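PDB 4YHC: sterol regulatory element-binding protein cleavage-activating protein from Schizosaccharomyces pombe, which escorts sre1, whose processing at low sterol and low oxygen requires it; this chain is the escort protein's WD40 domain. Local coordinates for residues Gly280-Ser285 / Ile313-Trp318; Ile179-Pro184 / Asp234-Ala239; Phe365-Lys370 / Trp410-Tyr415. The protein carries 9 engineered substitutions. One frame throughout, in Å; residues are numbered along the deposited sequence.

Overall arrangement
All three contacts belong to the WD40 propeller. Interactions 1 and 3 are each made within one sheet, whereas interaction 2 joins two neighbouring sheets. Interactions 1 and 2 are neighbours, with centres about 15 Å apart. They touch where L315 O of 313-318 meets I235 CD1 of 234-239 at 3.6 Å, and again where the W318 ring meets P184. Interaction 3 stands apart. Its centre is about 34 Å from that of interaction 1 and about 31 Å from that of interaction 2, on the opposite side of the chain's centre from interaction 2. A bound citrate, probably from the crystallisation liquor, lies about 5 Å from the D234 side chain of interaction 2.

Interaction 1 of 3, residues Gly280-Ser285 / Ile313-Trp318; sequences GQFRVS and IILNKW
Q281 and I314 cross at a slant on one face of the sheet. The I314 end methyl CD1 meets the Q281 amide, with CD1 to OE1 at 3.5 Å. I314 CG1 lies anti to its carbonyl carbon (chi1 -67°), and the extended chi2 then carries CD1 toward the amide. R283, on the same face, fixes that amide by gripping OE1 side-on with two nitrogens. NE bonds OE1 at 2.7 Å in the amide plane, while NH2 comes from above it. R283 NH1 forms salt bridges to D329 and D331, so the guanidinium ties the strand to a loop. K317 runs beside Q281 and points the same way, with its CD 4.1 Å from Q281 CG.

The other face carries F282, V284, I313 and N316. Here V284 and L315 cross at about a right angle, and V284 CG2 rests 3.9 Å from L315 CG. The F282 ring lies beside L315 and meets its CB obliquely through CD1. N316 turns its side-chain end away, and its ND2 donates to A233 O and D248 OD1.

Backbone bonds hold the two strands antiparallel. V284 and I313 bond each other in both directions. F282 N donates to N316 O at 2.9 Å, but F282 O accepts from L315 N, also at 2.9 Å. W318 N closes the end of the ladder on G280 O, and the W318 ring has K250 as a cation-pi partner.

The register slips by one because L315 and N316 both stand opposite F282. This is a classic beta bulge, set between strands 281-292 and 311-317 of a WD40 propeller sheet.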
# COMPACT_ATOMS: atom_id res chain seq x y z
N GLY A 280 25.62 0.65 -6.21
CA GLY A 280 24.80 0.40 -7.40
C GLY A 280 23.80 -0.74 -7.26
O GLY A 280 23.02 -0.97 -8.14
N GLN A 281 23.74 -1.33 -6.09
CA GLN A 281 22.89 -2.50 -5.80
C GLN A 281 21.77 -2.16 -4.84
O GLN A 281 22.03 -1.72 -3.70
CB GLN A 281 23.70 -3.58 -5.07
CG GLN A 281 24.83 -4.13 -5.91
CD GLN A 281 25.63 -5.18 -5.23
OE1 GLN A 281 25.53 -5.44 -4.03
NE2 GLN A 281 26.49 -5.78 -6.01
N PHE A 282 20.54 -2.42 -5.26
CA PHE A 282 19.42 -2.35 -4.34
C PHE A 282 19.34 -3.66 -3.58
O PHE A 282 19.01 -4.75 -4.14
CB PHE A 282 18.16 -1.98 -5.06
CG PHE A 282 17.03 -1.62 -4.13
CD1 PHE A 282 16.33 -2.58 -3.49
CD2 PHE A 282 16.67 -0.30 -3.96
CE1 PHE A 282 15.32 -2.25 -2.59
CE2 PHE A 282 15.66 0.07 -3.06
CZ PHE A 282 15.01 -0.92 -2.36
N ARG A 283 19.65 -3.60 -2.30
CA ARG A 283 19.72 -4.82 -1.49
C ARG A 283 18.59 -4.88 -0.47
O ARG A 283 18.17 -3.83 0.02
CB ARG A 283 21.03 -4.95 -0.76
CG ARG A 283 22.29 -4.92 -1.63
CD ARG A 283 23.49 -4.92 -0.69
NE ARG A 283 24.76 -4.93 -1.44
CZ ARG A 283 25.97 -4.70 -0.86
NH1 ARG A 283 26.08 -4.56 0.45
NH2 ARG A 283 27.06 -4.74 -1.60
N VAL A 284 18.06 -6.09 -0.26
CA VAL A 284 17.06 -6.38 0.75
C VAL A 284 17.39 -7.62 1.51
O VAL A 284 18.11 -8.49 1.01
CB VAL A 284 15.62 -6.52 0.12
CG1 VAL A 284 15.30 -5.29 -0.67
CG2 VAL A 284 15.52 -7.79 -0.75
N SER A 285 16.91 -7.72 2.74
CA SER A 285 17.16 -8.91 3.52
C SER A 285 16.13 -10.01 3.22
O SER A 285 16.41 -11.17 3.52
CB SER A 285 17.06 -8.63 5.02
OG SER A 285 18.05 -7.71 5.45
N ILE A 313 19.76 -10.13 -0.47
CA ILE A 313 19.44 -10.40 -1.84
C ILE A 313 19.63 -9.14 -2.56
O ILE A 313 19.14 -8.07 -2.07
CB ILE A 313 17.94 -10.76 -1.84
CG1 ILE A 313 17.70 -12.00 -1.00
CG2 ILE A 313 17.33 -10.89 -3.20
CD1 ILE A 313 16.26 -12.11 -0.50
N ILE A 314 20.23 -9.21 -3.74
CA ILE A 314 20.30 -8.09 -4.61
C ILE A 314 19.10 -8.14 -5.53
O ILE A 314 19.08 -9.00 -6.41
CB ILE A 314 21.61 -8.12 -5.45
CG1 ILE A 314 22.82 -7.92 -4.57
CG2 ILE A 314 21.57 -7.10 -6.57
CD1 ILE A 314 24.11 -8.37 -5.24
N LEU A 315 18.13 -7.21 -5.34
CA LEU A 315 16.93 -7.11 -6.14
C LEU A 315 17.13 -6.42 -7.43
O LEU A 315 16.42 -6.69 -8.36
CB LEU A 315 15.83 -6.29 -5.45
CG LEU A 315 14.82 -6.87 -4.49
CD1 LEU A 315 13.69 -5.82 -4.29
CD2 LEU A 315 14.33 -8.23 -4.97
N ASN A 316 18.00 -5.43 -7.51
CA ASN A 316 18.17 -4.76 -8.76
C ASN A 316 19.52 -4.01 -8.73
O ASN A 316 20.14 -3.90 -7.68
CB ASN A 316 17.01 -3.81 -9.07
CG ASN A 316 16.95 -3.40 -10.51
OD1 ASN A 316 17.69 -3.94 -11.36
ND2 ASN A 316 16.08 -2.42 -10.82
N LYS A 317 19.99 -3.59 -9.90
CA LYS A 317 21.28 -2.88 -9.96
C LYS A 317 21.09 -1.72 -10.88
O LYS A 317 20.39 -1.86 -11.87
CB LYS A 317 22.44 -3.78 -10.46
CG LYS A 317 22.73 -4.97 -9.58
CD LYS A 317 24.13 -5.52 -9.69
CE LYS A 317 24.29 -6.45 -10.86
NZ LYS A 317 25.74 -6.67 -11.22
N TRP A 318 21.77 -0.61 -10.58
CA TRP A 318 21.76 0.55 -11.39
C TRP A 318 22.23 0.24 -12.83
O TRP A 318 21.61 0.67 -13.83
CB TRP A 318 22.68 1.60 -10.74
CG TRP A 318 22.48 2.97 -11.27
CD1 TRP A 318 23.19 3.58 -12.28
CD2 TRP A 318 21.48 3.91 -10.87
NE1 TRP A 318 22.72 4.82 -12.48
CE2 TRP A 318 21.65 5.05 -11.67
CE3 TRP A 318 20.43 3.88 -9.94
CZ2 TRP A 318 20.81 6.17 -11.57
CZ3 TRP A 318 19.62 4.98 -9.81
CH2 TRP A 318 19.80 6.12 -10.63

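Interaction 2 of 3, residues Ile179-Pro184 / Asp234-Ala239; sequences ISIVSP and DILFLA
The flat group of this contact is the D234 carboxylate, and S183 lies over one of its faces. S183 CB sits above the plane, 3.4 Å from D234 CG. S183 OG is above the same face and 3.0 Å from D234 OD2. That bond is weak. The firmer partners of S183 OG are the backbone N-H groups of T185 and A186. D234 OD2 has a stronger tie, a salt bridge to R188. The charge is therefore held from the sheet of 179-184 as well. At the other oxygen, the I181 side chain crosses that of D234 at about a right angle, with I181 CG2 4.0 Å from D234 OD1.

Farther along, the contact becomes apolar. The I181 CD1 methyl reaches the I235 carbonyl and lies 4.4 Å from L236 CD1. I179 slants across L236, their CD1 atoms 4.1 Å apart. L236 CG is anti to the backbone N (chi1 -177°), which brings its end nearer to both isoleucines. I179 also packs on I227 of strand 226-230, next to 235-239 in its sheet.

The strands run roughly antiparallel, but their axes come no closer than 9.2 Å, and the contact rests on side chains. D234 has positive phi (58°) and faces I230 together with I235. This forms a G1 beta bulge where the hairpin of strands 226-230 and 235-239 turns. D234 sits just before strand 235-239, and its carboxylate meets S183 in the loop after 179-182. The arrangement is packing between two adjacent blades of a WD40 propeller, with 179-184 in the predicted fourth WD repeat.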
# COMPACT_ATOMS: atom_id res chain seq x y z
N ILE A 179 -0.70 1.50 -11.45
CA ILE A 179 0.15 1.89 -10.36
C ILE A 179 1.15 2.95 -10.78
O ILE A 179 1.49 3.13 -11.99
CB ILE A 179 0.97 0.73 -9.81
CG1 ILE A 179 1.85 0.13 -10.92
CG2 ILE A 179 0.02 -0.27 -9.18
CD1 ILE A 179 2.82 -0.94 -10.45
N SER A 180 1.59 3.67 -9.78
CA SER A 180 2.64 4.70 -9.98
C SER A 180 3.98 4.15 -9.53
O SER A 180 4.05 3.48 -8.52
CB SER A 180 2.26 5.97 -9.24
OG SER A 180 2.74 5.97 -7.97
N ILE A 181 5.03 4.44 -10.27
CA ILE A 181 6.37 4.20 -9.82
C ILE A 181 7.22 5.48 -9.92
O ILE A 181 7.60 5.90 -11.02
CB ILE A 181 6.95 3.15 -10.75
CG1 ILE A 181 5.92 1.98 -10.81
CG2 ILE A 181 8.33 2.73 -10.33
CD1 ILE A 181 6.47 0.65 -11.10
N VAL A 182 7.49 6.08 -8.77
CA VAL A 182 8.29 7.31 -8.62
C VAL A 182 9.66 6.77 -8.36
O VAL A 182 9.97 6.37 -7.28
CB VAL A 182 7.76 8.13 -7.44
CG1 VAL A 182 8.60 9.41 -7.20
CG2 VAL A 182 6.34 8.51 -7.71
N SER A 183 10.46 6.62 -9.39
CA SER A 183 11.69 5.88 -9.23
C SER A 183 12.86 6.88 -9.17
O SER A 183 12.65 8.02 -9.46
CB SER A 183 11.85 4.91 -10.39
OG SER A 183 12.78 5.39 -11.37
N PRO A 184 14.10 6.42 -8.86
CA PRO A 184 15.22 7.38 -8.94
C PRO A 184 15.56 7.86 -10.36
O PRO A 184 16.15 8.91 -10.55
CB PRO A 184 16.37 6.60 -8.31
CG PRO A 184 15.72 5.59 -7.41
CD PRO A 184 14.55 5.15 -8.28
N ASP A 234 13.03 0.60 -8.70
CA ASP A 234 12.61 0.68 -10.11
C ASP A 234 12.23 -0.78 -10.64
O ASP A 234 12.66 -1.24 -11.68
CB ASP A 234 13.66 1.33 -10.99
CG ASP A 234 13.06 2.17 -12.07
OD1 ASP A 234 11.83 2.16 -12.26
OD2 ASP A 234 13.83 2.95 -12.69
N ILE A 235 11.39 -1.44 -9.87
CA ILE A 235 11.00 -2.80 -10.16
C ILE A 235 9.49 -2.87 -10.24
O ILE A 235 8.81 -2.26 -9.40
CB ILE A 235 11.42 -3.73 -9.04
CG1 ILE A 235 12.92 -3.97 -9.17
CG2 ILE A 235 10.73 -5.09 -9.17
CD1 ILE A 235 13.49 -4.65 -7.98
N LEU A 236 9.01 -3.63 -11.22
CA LEU A 236 7.62 -4.01 -11.33
C LEU A 236 7.47 -5.51 -11.25
O LEU A 236 8.27 -6.26 -11.92
CB LEU A 236 7.09 -3.54 -12.67
CG LEU A 236 5.61 -3.81 -12.91
CD1 LEU A 236 4.90 -2.67 -13.55
CD2 LEU A 236 5.42 -5.03 -13.81
N PHE A 237 6.48 -5.97 -10.47
CA PHE A 237 6.18 -7.40 -10.33
C PHE A 237 4.91 -7.62 -11.19
O PHE A 237 3.91 -6.89 -11.04
CB PHE A 237 5.93 -7.82 -8.89
CG PHE A 237 7.14 -7.79 -8.02
CD1 PHE A 237 7.58 -6.60 -7.46
CD2 PHE A 237 7.83 -8.94 -7.73
CE1 PHE A 237 8.71 -6.58 -6.68
CE2 PHE A 237 8.93 -8.91 -6.98
CZ PHE A 237 9.36 -7.75 -6.42
N LEU A 238 4.94 -8.58 -12.12
CA LEU A 238 3.82 -8.96 -12.98
C LEU A 238 3.37 -10.38 -12.56
O LEU A 238 4.09 -11.31 -12.72
CB LEU A 238 4.27 -8.98 -14.43
CG LEU A 238 3.23 -9.07 -15.59
CD1 LEU A 238 3.32 -10.36 -16.35
CD2 LEU A 238 1.77 -8.88 -15.24
N ALA A 239 2.21 -10.51 -11.96
CA ALA A 239 1.67 -11.74 -11.48
C ALA A 239 0.82 -12.36 -12.59
O ALA A 239 0.10 -11.67 -13.27
CB ALA A 239 0.78 -11.51 -10.31

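Interaction 3 of 3, residues Phe365-Lys370 / Trp410-Tyr415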
# COMPACT_ATOMS: atom_id res chain seq x y z
N PHE A 365 -0.39 -9.53 10.56
CA PHE A 365 -1.31 -9.31 11.67
C PHE A 365 -2.68 -9.64 11.22
O PHE A 365 -3.04 -9.46 10.06
CB PHE A 365 -1.28 -7.86 12.14
CG PHE A 365 0.11 -7.38 12.60
CD1 PHE A 365 0.54 -7.62 13.92
CD2 PHE A 365 0.94 -6.70 11.76
CE1 PHE A 365 1.79 -7.18 14.38
CE2 PHE A 365 2.21 -6.26 12.22
CZ PHE A 365 2.64 -6.51 13.51
N GLY A 366 -3.50 -10.05 12.17
CA GLY A 366 -4.85 -10.36 11.86
C GLY A 366 -5.80 -10.25 13.00
O GLY A 366 -5.38 -10.23 14.14
N MET A 367 -7.12 -10.22 12.67
CA MET A 367 -8.17 -10.20 13.67
C MET A 367 -9.36 -11.08 13.21
O MET A 367 -9.76 -11.00 12.04
CB MET A 367 -8.70 -8.78 13.86
CG MET A 367 -7.75 -7.84 14.56
SD MET A 367 -8.53 -6.30 15.13
CE MET A 367 -9.59 -6.89 16.45
N ARG A 368 -9.94 -11.83 14.12
CA ARG A 368 -11.23 -12.58 13.86
C ARG A 368 -12.16 -12.50 15.05
O ARG A 368 -11.68 -12.52 16.20
CB ARG A 368 -11.04 -14.06 13.58
CG ARG A 368 -9.98 -14.74 14.38
CD ARG A 368 -9.82 -16.18 13.91
NE ARG A 368 -10.91 -16.99 14.35
CZ ARG A 368 -10.85 -17.81 15.40
NH1 ARG A 368 -9.73 -17.96 16.12
NH2 ARG A 368 -11.93 -18.49 15.72
N ARG A 369 -13.45 -12.35 14.78
CA ARG A 369 -14.43 -12.39 15.84
C ARG A 369 -14.71 -13.87 16.12
O ARG A 369 -15.23 -14.50 15.27
CB ARG A 369 -15.71 -11.60 15.49
CG ARG A 369 -16.65 -11.44 16.71
CD ARG A 369 -18.08 -11.12 16.41
NE ARG A 369 -18.17 -10.26 15.27
CZ ARG A 369 -18.48 -10.66 14.06
NH1 ARG A 369 -18.79 -11.93 13.83
NH2 ARG A 369 -18.47 -9.78 13.08
N LYS A 370 -14.29 -14.41 17.27
CA LYS A 370 -14.61 -15.78 17.71
C LYS A 370 -16.07 -15.98 18.10
O LYS A 370 -16.63 -16.99 17.79
CB LYS A 370 -13.80 -16.19 18.91
CG LYS A 370 -12.35 -16.44 18.59
CD LYS A 370 -11.64 -17.15 19.74
CE LYS A 370 -11.05 -16.18 20.72
NZ LYS A 370 -10.34 -16.97 21.74
N TRP A 410 -12.80 -11.44 20.50
CA TRP A 410 -11.94 -11.38 19.26
C TRP A 410 -10.62 -12.03 19.51
O TRP A 410 -10.14 -12.13 20.69
CB TRP A 410 -11.75 -9.94 18.86
CG TRP A 410 -12.98 -9.24 18.45
CD1 TRP A 410 -13.96 -8.76 19.25
CD2 TRP A 410 -13.37 -8.90 17.10
NE1 TRP A 410 -14.98 -8.19 18.48
CE2 TRP A 410 -14.59 -8.20 17.17
CE3 TRP A 410 -12.77 -9.08 15.85
CZ2 TRP A 410 -15.26 -7.76 16.04
CZ3 TRP A 410 -13.42 -8.58 14.70
CH2 TRP A 410 -14.67 -7.95 14.81
N GLU A 411 -10.01 -12.57 18.46
CA GLU A 411 -8.66 -13.02 18.53
C GLU A 411 -7.85 -12.02 17.66
O GLU A 411 -8.23 -11.72 16.52
CB GLU A 411 -8.49 -14.45 18.06
CG GLU A 411 -7.02 -14.88 18.07
CD GLU A 411 -6.69 -16.05 17.17
OE1 GLU A 411 -7.48 -16.38 16.24
OE2 GLU A 411 -5.59 -16.63 17.35
N VAL A 412 -6.85 -11.41 18.28
CA VAL A 412 -5.85 -10.56 17.61
C VAL A 412 -4.57 -11.31 17.52
O VAL A 412 -4.06 -11.83 18.54
CB VAL A 412 -5.59 -9.30 18.40
CG1 VAL A 412 -4.87 -8.27 17.55
CG2 VAL A 412 -6.90 -8.76 18.88
N TRP A 413 -4.00 -11.43 16.33
CA TRP A 413 -2.82 -12.26 16.24
C TRP A 413 -1.74 -11.67 15.36
O TRP A 413 -1.99 -10.80 14.54
CB TRP A 413 -3.17 -13.68 15.76
CG TRP A 413 -3.95 -13.75 14.45
CD1 TRP A 413 -5.24 -13.85 14.30
CD2 TRP A 413 -3.37 -13.77 13.14
NE1 TRP A 413 -5.56 -13.90 12.94
CE2 TRP A 413 -4.42 -13.87 12.22
CE3 TRP A 413 -2.09 -13.72 12.66
CZ2 TRP A 413 -4.21 -13.88 10.81
CZ3 TRP A 413 -1.88 -13.70 11.29
CH2 TRP A 413 -2.95 -13.82 10.38
N MET A 414 -0.53 -12.22 15.52
CA MET A 414 0.58 -11.83 14.68
C MET A 414 1.41 -12.99 14.34
O MET A 414 1.44 -13.97 15.06
CB MET A 414 1.43 -10.80 15.41
CG MET A 414 1.98 -11.22 16.77
SD MET A 414 3.45 -10.22 17.35
CE MET A 414 4.67 -10.45 16.08
N TYR A 415 2.10 -12.89 13.22
CA TYR A 415 3.05 -13.87 12.80
C TYR A 415 4.34 -13.14 12.36
O TYR A 415 4.30 -12.27 11.46
CB TYR A 415 2.50 -14.71 11.64
CG TYR A 415 3.43 -15.83 11.19
CD1 TYR A 415 3.64 -16.96 12.02
CD2 TYR A 415 4.08 -15.77 9.97
CE1 TYR A 415 4.51 -17.98 11.62
CE2 TYR A 415 4.96 -16.76 9.58
CZ TYR A 415 5.15 -17.87 10.40
OH TYR A 415 6.02 -18.84 9.98
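W413 lays its indole over G366. The G366 CA sits 3.8 Å from the centroid of the five-membered ring, 22° off the normal, a CH-pi contact. This is an antiparallel strand pair inside a WD40 propeller sheet, strands 363-374 and 406-416. The W413 chi1 of 55° puts CG between the backbone N and the carbonyl carbon and folds the ring back over the neighbouring strand, where G366 has no side chain in its way. W413 NE1 bonds S353 OG. Beneath the ring, G366 and W413 exchange both backbone bonds, and R368 and E411 do the same.

On the opposite face of the sheet from W413, W410 is covered by R369. The R369 CB stands almost straight above the six-membered ring, 3.6 Å from its centroid. The guanidinium beyond is turned steeply to the indole and forms a salt bridge with D437. M367 bends its CE methyl between W410 CE3 at 3.9 Å and V412 CG2 at 4.1 Å. F365 lies beside M414, and V460 and Y462 of strand 456-462 pack against F365.

R368 and E411 lie on the same face of the sheet as W413. Their planes are nearly perpendicular. R368 NH1 reaches E411 OE1 at 2.8 Å as a salt bridge, meeting the oxygen from above the carboxylate plane, while K370 CG rests on one face of the guanidinium.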